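Local coordinates for protein kynurenine formamidase (Bacillus anthracis, PDB 4CO9) that hydrolyses N-formyl-L-kynurenine to L-kynurenine and formate at a site with two zinc ions, in the kynurenine pathway of tryptophan degradation, at residues Ile9-Pro14 with Ala206-Ile211; Arg83-Ser88 with Leu109-Ser114; Leu90-Lys95 with His128-Ile133. All blocks are in the same frame, centred on the assembly; numbering follows the deposited sequence.

Contact 1 (Ile9-Pro14 with Ala206-Ile211)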
loop_
_atom_site.group_PDB
_atom_site.type_symbol
_atom_site.label_atom_id
_atom_site.label_comp_id
_atom_site.label_asym_id
_atom_site.label_seq_id
_atom_site.Cartn_x
_atom_site.Cartn_y
_atom_site.Cartn_z
ATOM N N ILE C 9 -2.124 -12.647 6.975
ATOM C CA ILE C 9 -1.180 -13.429 6.193
ATOM C C ILE C 9 -0.784 -12.647 4.943
ATOM O O ILE C 9 -1.641 -12.206 4.194
ATOM C CB ILE C 9 -1.806 -14.759 5.741
ATOM C CG1 ILE C 9 -2.240 -15.574 6.968
ATOM C CG2 ILE C 9 -0.836 -15.586 4.899
ATOM C CD1 ILE C 9 -3.247 -16.658 6.613
ATOM N N ASP C 10 0.519 -12.522 4.712
ATOM C CA ASP C 10 1.048 -11.836 3.532
ATOM C C ASP C 10 0.805 -12.673 2.278
ATOM O O ASP C 10 1.198 -13.846 2.225
ATOM C CB ASP C 10 2.550 -11.603 3.735
ATOM C CG ASP C 10 3.161 -10.627 2.744
ATOM O OD1 ASP C 10 2.437 -10.065 1.889
ATOM O OD2 ASP C 10 4.394 -10.409 2.832
ATOM N N ILE C 11 0.148 -12.089 1.277
ATOM C CA ILE C 11 0.010 -12.743 -0.028
ATOM C C ILE C 11 0.590 -11.878 -1.153
ATOM O O ILE C 11 0.128 -11.936 -2.297
ATOM C CB ILE C 11 -1.450 -13.162 -0.323
ATOM C CG1 ILE C 11 -2.410 -11.970 -0.282
ATOM C CG2 ILE C 11 -1.878 -14.223 0.675
ATOM C CD1 ILE C 11 -3.718 -12.228 -0.999
ATOM N N SER C 12 1.605 -11.088 -0.807
ATOM C CA SER C 12 2.278 -10.213 -1.754
ATOM C C SER C 12 3.642 -10.776 -2.163
ATOM O O SER C 12 4.291 -11.474 -1.392
ATOM C CB SER C 12 2.490 -8.833 -1.143
ATOM O OG SER C 12 1.273 -8.278 -0.675
ATOM N N GLN C 13 4.057 -10.465 -3.388
ATOM C CA GLN C 13 5.391 -10.819 -3.866
ATOM C C GLN C 13 6.448 -9.859 -3.304
ATOM O O GLN C 13 6.264 -8.654 -3.350
ATOM C CB GLN C 13 5.428 -10.789 -5.393
ATOM C CG GLN C 13 4.577 -11.848 -6.065
ATOM C CD GLN C 13 4.698 -11.867 -7.569
ATOM O OE1 GLN C 13 5.160 -10.912 -8.183
ATOM N NE2 GLN C 13 4.284 -12.970 -8.180
ATOM N N PRO C 14 7.575 -10.393 -2.806
ATOM C CA PRO C 14 8.616 -9.494 -2.332
ATOM C C PRO C 14 9.143 -8.622 -3.461
ATOM O O PRO C 14 9.399 -9.125 -4.563
ATOM C CB PRO C 14 9.711 -10.440 -1.826
ATOM C CG PRO C 14 9.000 -11.694 -1.484
ATOM C CD PRO C 14 7.880 -11.807 -2.497
ATOM N N ALA C 206 -1.014 -6.807 -0.432
ATOM C CA ALA C 206 -2.166 -7.651 -0.252
ATOM C C ALA C 206 -1.927 -8.595 0.910
ATOM O O ALA C 206 -0.912 -9.304 0.953
ATOM C CB ALA C 206 -2.470 -8.427 -1.525
ATOM N N VAL C 207 -2.864 -8.583 1.856
ATOM C CA VAL C 207 -2.863 -9.502 2.984
ATOM C C VAL C 207 -4.270 -10.045 3.209
ATOM O O VAL C 207 -5.258 -9.413 2.835
ATOM C CB VAL C 207 -2.379 -8.819 4.290
ATOM C CG1 VAL C 207 -0.982 -8.260 4.122
ATOM C CG2 VAL C 207 -3.333 -7.710 4.718
ATOM N N ILE C 208 -4.352 -11.192 3.883
ATOM C CA ILE C 208 -5.638 -11.814 4.216
ATOM C C ILE C 208 -5.650 -12.372 5.638
ATOM O O ILE C 208 -4.607 -12.764 6.166
ATOM C CB ILE C 208 -6.005 -12.965 3.237
ATOM C CG1 ILE C 208 -4.906 -14.045 3.198
ATOM C CG2 ILE C 208 -6.279 -12.399 1.856
ATOM C CD1 ILE C 208 -5.241 -15.255 2.337
ATOM N N ARG C 209 -6.840 -12.399 6.232
ATOM C CA ARG C 209 -7.045 -12.971 7.544
ATOM C C ARG C 209 -8.227 -13.943 7.477
ATOM O O ARG C 209 -9.300 -13.570 7.000
ATOM C CB ARG C 209 -7.365 -11.857 8.530
ATOM C CG ARG C 209 -7.557 -12.314 9.955
ATOM C CD ARG C 209 -7.664 -11.134 10.898
ATOM N NE ARG C 209 -8.856 -10.348 10.670
ATOM C CZ ARG C 209 -9.164 -9.249 11.351
ATOM N NH1 ARG C 209 -8.345 -8.779 12.285
ATOM N NH2 ARG C 209 -10.286 -8.603 11.086
ATOM N N PRO C 210 -8.042 -15.177 7.974
ATOM C CA PRO C 210 -9.141 -16.155 7.902
ATOM C C PRO C 210 -10.346 -15.692 8.710
ATOM O O PRO C 210 -10.165 -15.107 9.773
ATOM C CB PRO C 210 -8.535 -17.441 8.467
ATOM C CG PRO C 210 -7.194 -17.096 8.999
ATOM C CD PRO C 210 -6.808 -15.728 8.559
ATOM N N ILE C 211 -11.559 -15.894 8.198
ATOM C CA ILE C 211 -12.760 -15.422 8.919
ATOM C C ILE C 211 -13.025 -16.249 10.178
ATOM O O ILE C 211 -13.663 -15.739 11.105
ATOM C CB ILE C 211 -14.084 -15.435 8.115
ATOM C CG1 ILE C 211 -14.692 -16.853 8.028
ATOM C CG2 ILE C 211 -13.942 -14.764 6.761
ATOM C CD1 ILE C 211 -13.770 -17.957 7.552
ATOM O OXT ILE C 211 -12.643 -17.427 10.283
#
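The carbonyl oxygen of A206 is gripped by two donors of the 9-14 segment: I11 N lies 3.0 Å from A206 O, and S12 OG lies 2.9 Å from the same A206 O. They arrive from opposite faces of the carbonyl plane, the amide more nearly end-on and the hydroxyl more from the flank, with a C=O...OG angle of 113°. S12 holds OG beside its own backbone N (chi1 -55°), which brings the hydroxyl to the A206 carbonyl. Further along, I9 and I208 form an antiparallel hydrogen-bonded pair, with I9 N to I208 O at 2.6 Å and I208 N to I9 O at 2.9 Å. D10 and V207 make the adjoining non-hydrogen-bonded pair on the other face.

I9, I11 and I208 gather on one side. The I11 side chain meets I208 at about a right angle, its CD1 3.8 Å from I208 CG2, while I11 CG1 packs on A206 CB. At the outer end I9 CD1 touches P210 CD. These bridges join the chain's first strand, 9-10, to its last, 207-210, at one edge of the mixed sheet within the subunit; on its other side strand 207-210 pairs with strand 185-190, where I208 touches Y187 and L189.

Behind the first shell stands D10. Its OD1 accepts from S12 N at 3.0 Å, an Asx turn at the point where the chain leaves the strand, consistent with its placing S12 near A206; S12 N meets this oxygen from above the carboxylate plane. The other oxygen, OD2, forms a salt bridge with R205, just before the second segment, and H181 NE2 is hydrogen-bonded to D10 O. Across the dimer interface, A195 of the second subunit packs on S12 and L192 of that subunit on V207.

Contact 2 (Arg83-Ser88 with Leu109-Ser114)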
loop_
_atom_site.group_PDB
_atom_site.type_symbol
_atom_site.label_atom_id
_atom_site.label_comp_id
_atom_site.label_asym_id
_atom_site.label_seq_id
_atom_site.Cartn_x
_atom_site.Cartn_y
_atom_site.Cartn_z
ATOM N N ARG C 83 -13.373 -14.642 -1.000
ATOM C CA ARG C 83 -13.337 -16.077 -1.112
ATOM C C ARG C 83 -12.163 -16.465 -1.993
ATOM O O ARG C 83 -11.909 -15.816 -3.001
ATOM C CB ARG C 83 -14.639 -16.599 -1.724
ATOM C CG ARG C 83 -14.534 -18.080 -1.990
ATOM C CD ARG C 83 -15.064 -19.005 -0.909
ATOM N NE ARG C 83 -16.315 -18.576 -0.282
ATOM C CZ ARG C 83 -17.524 -18.905 -0.718
ATOM N NH1 ARG C 83 -17.673 -19.664 -1.797
ATOM N NH2 ARG C 83 -18.597 -18.483 -0.058
ATOM N N ILE C 84 -11.462 -17.528 -1.615
ATOM C CA ILE C 84 -10.362 -18.060 -2.401
ATOM C C ILE C 84 -10.691 -19.470 -2.897
ATOM O O ILE C 84 -11.120 -20.321 -2.111
ATOM C CB ILE C 84 -9.074 -18.103 -1.569
ATOM C CG1 ILE C 84 -8.788 -16.697 -1.010
ATOM C CG2 ILE C 84 -7.916 -18.637 -2.393
ATOM C CD1 ILE C 84 -7.482 -16.577 -0.266
ATOM N N ILE C 85 -10.498 -19.696 -4.194
ATOM C CA ILE C 85 -10.803 -20.976 -4.825
ATOM C C ILE C 85 -9.660 -21.434 -5.686
ATOM O O ILE C 85 -8.837 -20.630 -6.143
ATOM C CB ILE C 85 -12.095 -20.944 -5.684
ATOM C CG1 ILE C 85 -11.972 -19.968 -6.843
ATOM C CG2 ILE C 85 -13.305 -20.617 -4.812
ATOM C CD1 ILE C 85 -13.146 -19.992 -7.805
ATOM N N ASP C 86 -9.623 -22.737 -5.907
ATOM C CA ASP C 86 -8.600 -23.362 -6.718
ATOM C C ASP C 86 -9.098 -23.580 -8.143
ATOM O O ASP C 86 -10.092 -24.271 -8.368
ATOM C CB ASP C 86 -8.106 -24.669 -6.114
ATOM C CG ASP C 86 -6.820 -25.136 -6.748
ATOM O OD1 ASP C 86 -6.876 -25.707 -7.855
ATOM O OD2 ASP C 86 -5.744 -24.895 -6.153
ATOM N N VAL C 87 -8.372 -23.011 -9.102
ATOM C CA VAL C 87 -8.645 -23.210 -10.524
ATOM C C VAL C 87 -7.356 -23.624 -11.241
ATOM O O VAL C 87 -7.094 -23.207 -12.362
ATOM C CB VAL C 87 -9.267 -21.967 -11.166
ATOM C CG1 VAL C 87 -10.697 -21.786 -10.675
ATOM C CG2 VAL C 87 -8.450 -20.717 -10.865
ATOM N N SER C 88 -6.573 -24.472 -10.588
ATOM C CA SER C 88 -5.330 -24.965 -11.157
ATOM C C SER C 88 -5.597 -25.922 -12.309
ATOM O O SER C 88 -6.692 -26.462 -12.435
ATOM C CB SER C 88 -4.499 -25.674 -10.094
ATOM O OG SER C 88 -5.257 -26.710 -9.496
ATOM N N LEU C 109 -13.158 -12.239 -5.094
ATOM C CA LEU C 109 -12.786 -13.604 -5.411
ATOM C C LEU C 109 -11.344 -13.682 -5.866
ATOM O O LEU C 109 -10.949 -12.964 -6.782
ATOM C CB LEU C 109 -13.713 -14.139 -6.508
ATOM C CG LEU C 109 -13.508 -15.575 -6.962
ATOM C CD1 LEU C 109 -13.865 -16.530 -5.831
ATOM C CD2 LEU C 109 -14.373 -15.874 -8.178
ATOM N N LEU C 110 -10.553 -14.515 -5.190
ATOM C CA LEU C 110 -9.164 -14.776 -5.587
ATOM C C LEU C 110 -9.060 -16.156 -6.193
ATOM O O LEU C 110 -9.558 -17.134 -5.622
ATOM C CB LEU C 110 -8.204 -14.654 -4.404
ATOM C CG LEU C 110 -8.298 -13.385 -3.565
ATOM C CD1 LEU C 110 -7.265 -13.363 -2.456
ATOM C CD2 LEU C 110 -8.173 -12.134 -4.426
ATOM N N LEU C 111 -8.395 -16.230 -7.342
ATOM C CA LEU C 111 -8.234 -17.458 -8.101
ATOM C C LEU C 111 -6.803 -17.971 -7.999
ATOM O O LEU C 111 -5.867 -17.298 -8.435
ATOM C CB LEU C 111 -8.584 -17.210 -9.569
ATOM C CG LEU C 111 -9.921 -16.557 -9.890
ATOM C CD1 LEU C 111 -10.113 -16.441 -11.398
ATOM C CD2 LEU C 111 -11.062 -17.354 -9.290
ATOM N N ARG C 112 -6.639 -19.154 -7.404
ATOM C CA ARG C 112 -5.359 -19.839 -7.380
ATOM C C ARG C 112 -5.222 -20.717 -8.623
ATOM O O ARG C 112 -5.869 -21.760 -8.723
ATOM C CB ARG C 112 -5.202 -20.714 -6.121
ATOM C CG ARG C 112 -3.773 -21.197 -5.912
ATOM C CD ARG C 112 -3.599 -22.313 -4.875
ATOM N NE ARG C 112 -4.097 -21.951 -3.548
ATOM C CZ ARG C 112 -5.338 -22.180 -3.135
ATOM N NH1 ARG C 112 -6.215 -22.818 -3.920
ATOM N NH2 ARG C 112 -5.706 -21.786 -1.931
ATOM N N THR C 113 -4.421 -20.270 -9.584
ATOM C CA THR C 113 -4.104 -21.088 -10.755
ATOM C C THR C 113 -2.920 -21.997 -10.465
ATOM O O THR C 113 -2.790 -23.042 -11.082
ATOM C CB THR C 113 -3.760 -20.242 -12.004
ATOM O OG1 THR C 113 -2.479 -19.629 -11.835
ATOM C CG2 THR C 113 -4.821 -19.188 -12.280
ATOM N N SER C 114 -2.061 -21.583 -9.536
ATOM C CA SER C 114 -0.803 -22.265 -9.243
ATOM C C SER C 114 -0.005 -22.538 -10.510
ATOM O O SER C 114 0.705 -23.538 -10.594
ATOM C CB SER C 114 -1.052 -23.577 -8.486
ATOM O OG SER C 114 -1.746 -23.335 -7.264
HETATM O O HOH W 1 -3.227 -25.507 -6.634
#
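D86 and R112 meet with their flat groups nearly coplanar, the carboxylate and guanidinium planes 22° apart in the D86 conformer described here, one of two modelled. In this conformer R112 NH1 donates to the anti lone pair of D86 OD2 in a salt bridge of 3.1 Å, somewhat bent at 144°. A turn at chi3 (-58°) in an otherwise extended R112 brings the guanidinium toward strand 83-86, where NH2 comes to 3.9 Å from I84 CG2. D184 also forms a salt bridge with NH1, while V182 O and L179 O accept from NH2 and NE, and this set of partners should fix the rotation of the buried guanidinium.

The same face continues with I84 and L110, whose CD1 atoms meet at 3.9 Å. On the opposite face I85 lies alongside L111, both pointing the same way, with I85 CD1 3.7 Å from L111 CD2; V87 CG2 then packs on L111 CB. Strands 83-86 and 109-112 are parallel neighbours in the middle of the mixed sheet, successive strands of that sheet, bonded alternately from R83 O to L110 N, I85 N to L110 O and I85 O to R112 N.

Beyond the strand ends, the same D86 conformer accepts S88 N on OD1 at 3.0 Å, an Asx turn. A water donates both to its OD2 and to S114 OG, whose hydroxyl is also hydrogen-bonded to D180.

Contact 3 (Leu90-Lys95 with His128-Ile133); sequences LESIGK and HLRADI
S92 CB sits over one face of the H128 ring, 3.6 Å from its centroid, a CH-pi contact on the same side of the short parallel pair as R130. With S92 OG placed between its backbone N and carbonyl carbon (chi1 74°), the hydroxyl turns to R130 NH1, which donates to it at 2.8 Å within the guanidinium plane. The guanidinium lays one face against the backbone of I93 and G94, at a glycine whose lack of a side chain allows this approach.

On the other face the packing is apolar and buried: I93 CB meets L129 CD2 at 4.0 Å, and I93 lies beside I133. Strands 92-93 and 128-129 are joined by I93 N to H128 O and R130 N to I93 O, both 2.9 Å.

The solvent side is polar and less enclosed. D132 is exposed, yet its OD1 accepts from K95 N at 2.9 Å in a nearly straight bond (171°); in the conformer described, one of two, the K95 ammonium leads away to a salt bridge with E99. G94 is the N-cap residue of helix 95-98, and E97 accepts from G94 N and forms a salt bridge with R130. Acidic groups at this helix start would be expected to interact favourably with its dipole.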
loop_
_atom_site.group_PDB
_atom_site.type_symbol
_atom_site.label_atom_id
_atom_site.label_comp_id
_atom_site.label_asym_id
_atom_site.label_seq_id
_atom_site.Cartn_x
_atom_site.Cartn_y
_atom_site.Cartn_z
ATOM N N LEU C 90 -6.026 -25.482 -15.484
ATOM C CA LEU C 90 -6.981 -25.049 -16.503
ATOM C C LEU C 90 -6.305 -24.047 -17.428
ATOM O O LEU C 90 -5.662 -23.104 -16.955
ATOM C CB LEU C 90 -8.215 -24.426 -15.856
ATOM C CG LEU C 90 -9.056 -25.389 -15.015
ATOM C CD1 LEU C 90 -10.030 -24.628 -14.130
ATOM C CD2 LEU C 90 -9.800 -26.368 -15.912
ATOM N N GLU C 91 -6.429 -24.254 -18.738
ATOM C CA GLU C 91 -5.814 -23.357 -19.713
ATOM C C GLU C 91 -6.468 -21.984 -19.678
ATOM O O GLU C 91 -5.804 -20.970 -19.905
ATOM C CB GLU C 91 -5.871 -23.941 -21.135
ATOM C CG GLU C 91 -5.016 -25.189 -21.295
ATOM C CD GLU C 91 -4.931 -25.667 -22.735
ATOM O OE1 GLU C 91 -5.885 -25.418 -23.515
ATOM O OE2 GLU C 91 -3.905 -26.297 -23.086
ATOM N N SER C 92 -7.767 -21.944 -19.405
ATOM C CA SER C 92 -8.457 -20.667 -19.222
ATOM C C SER C 92 -9.692 -20.841 -18.354
ATOM O O SER C 92 -10.249 -21.939 -18.258
ATOM C CB SER C 92 -8.843 -20.041 -20.568
ATOM O OG SER C 92 -9.930 -20.725 -21.163
ATOM N N ILE C 93 -10.105 -19.751 -17.720
ATOM C CA ILE C 93 -11.176 -19.789 -16.744
ATOM C C ILE C 93 -12.303 -18.866 -17.163
ATOM O O ILE C 93 -12.109 -17.671 -17.345
ATOM C CB ILE C 93 -10.664 -19.415 -15.327
ATOM C CG1 ILE C 93 -9.600 -20.412 -14.862
ATOM C CG2 ILE C 93 -11.802 -19.378 -14.319
ATOM C CD1 ILE C 93 -8.194 -19.860 -14.836
ATOM N N GLY C 94 -13.496 -19.426 -17.314
ATOM C CA GLY C 94 -14.678 -18.642 -17.661
ATOM C C GLY C 94 -15.869 -19.105 -16.865
ATOM O O GLY C 94 -15.723 -19.797 -15.852
ATOM N N LYS C 95 -17.054 -18.729 -17.335
ATOM C CA LYS C 95 -18.311 -19.087 -16.682
ATOM C C LYS C 95 -18.387 -20.582 -16.412
ATOM O O LYS C 95 -18.721 -20.998 -15.307
ATOM C CB LYS C 95 -19.497 -18.650 -17.542
ATOM C CG LYS C 95 -20.857 -19.134 -17.060
ATOM C CD LYS C 95 -21.980 -18.371 -17.743
ATOM C CE LYS C 95 -23.343 -19.016 -17.532
ATOM N NZ LYS C 95 -23.662 -19.264 -16.100
ATOM N N HIS C 128 -5.611 -17.546 -18.738
ATOM C CA HIS C 128 -6.298 -16.262 -18.781
ATOM C C HIS C 128 -7.752 -16.449 -18.363
ATOM O O HIS C 128 -8.222 -17.575 -18.246
ATOM C CB HIS C 128 -6.208 -15.653 -20.172
ATOM C CG HIS C 128 -6.798 -16.512 -21.245
ATOM N ND1 HIS C 128 -6.102 -17.545 -21.835
ATOM C CD2 HIS C 128 -8.015 -16.490 -21.835
ATOM C CE1 HIS C 128 -6.861 -18.113 -22.756
ATOM N NE2 HIS C 128 -8.030 -17.500 -22.768
ATOM N N LEU C 129 -8.442 -15.339 -18.148
ATOM C CA LEU C 129 -9.869 -15.328 -17.881
ATOM C C LEU C 129 -10.613 -15.019 -19.175
ATOM O O LEU C 129 -10.219 -14.130 -19.928
ATOM C CB LEU C 129 -10.212 -14.259 -16.844
ATOM C CG LEU C 129 -9.347 -14.260 -15.583
ATOM C CD1 LEU C 129 -9.905 -13.256 -14.593
ATOM C CD2 LEU C 129 -9.270 -15.651 -14.961
ATOM N N ARG C 130 -11.670 -15.765 -19.447
ATOM C CA ARG C 130 -12.467 -15.529 -20.643
ATOM C C ARG C 130 -13.495 -14.449 -20.362
ATOM O O ARG C 130 -13.961 -14.310 -19.234
ATOM C CB ARG C 130 -13.124 -16.834 -21.102
ATOM C CG ARG C 130 -12.117 -17.924 -21.436
ATOM C CD ARG C 130 -12.719 -19.008 -22.311
ATOM N NE ARG C 130 -13.849 -19.662 -21.656
ATOM C CZ ARG C 130 -13.742 -20.612 -20.732
ATOM N NH1 ARG C 130 -12.556 -21.045 -20.323
ATOM N NH2 ARG C 130 -14.843 -21.133 -20.202
ATOM N N ALA C 131 -13.874 -13.702 -21.396
ATOM C CA ALA C 131 -14.771 -12.549 -21.241
ATOM C C ALA C 131 -16.105 -12.859 -20.559
ATOM O O ALA C 131 -16.622 -12.041 -19.794
ATOM C CB ALA C 131 -15.033 -11.892 -22.589
ATOM N N ASP C 132 -16.657 -14.037 -20.814
ATOM C CA ASP C 132 -17.958 -14.398 -20.222
ATOM C C ASP C 132 -17.930 -14.546 -18.694
ATOM O O ASP C 132 -18.971 -14.726 -18.060
ATOM C CB ASP C 132 -18.551 -15.650 -20.896
ATOM C CG ASP C 132 -17.830 -16.953 -20.533
ATOM O OD1 ASP C 132 -16.917 -16.983 -19.681
ATOM O OD2 ASP C 132 -18.218 -17.992 -21.108
ATOM N N ILE C 133 -16.737 -14.507 -18.109
ATOM C CA ILE C 133 -16.609 -14.510 -16.665
ATOM C C ILE C 133 -17.223 -13.243 -16.045
ATOM O O ILE C 133 -17.733 -13.287 -14.928
ATOM C CB ILE C 133 -15.123 -14.661 -16.264
ATOM C CG1 ILE C 133 -14.990 -15.289 -14.888
ATOM C CG2 ILE C 133 -14.407 -13.313 -16.294
ATOM C CD1 ILE C 133 -13.556 -15.603 -14.523
#

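Contacts 1 and 2, both buried, belong to the same mixed sheet, contact 1 at its edge and contact 2 in its middle, and they touch through I208 CD1 on I84 CD1 and I11 CD1 on L110 CD1. Contact 3 is a separate two-stranded parallel sheet, only partly buried, whose strands directly follow those of contact 2 in the chain; L111 on L129 and V87 on I93 join the two. Contacts 1 and 3 do not meet. Antiparallel backbone bonds and a hydroxyl mark contact 1; contact 2 combines parallel bonds and apolar packing with an ion pair at the strand ends, its arginine buried and its aspartate partly exposed; contact 3 has a partly exposed arginine and a helix start.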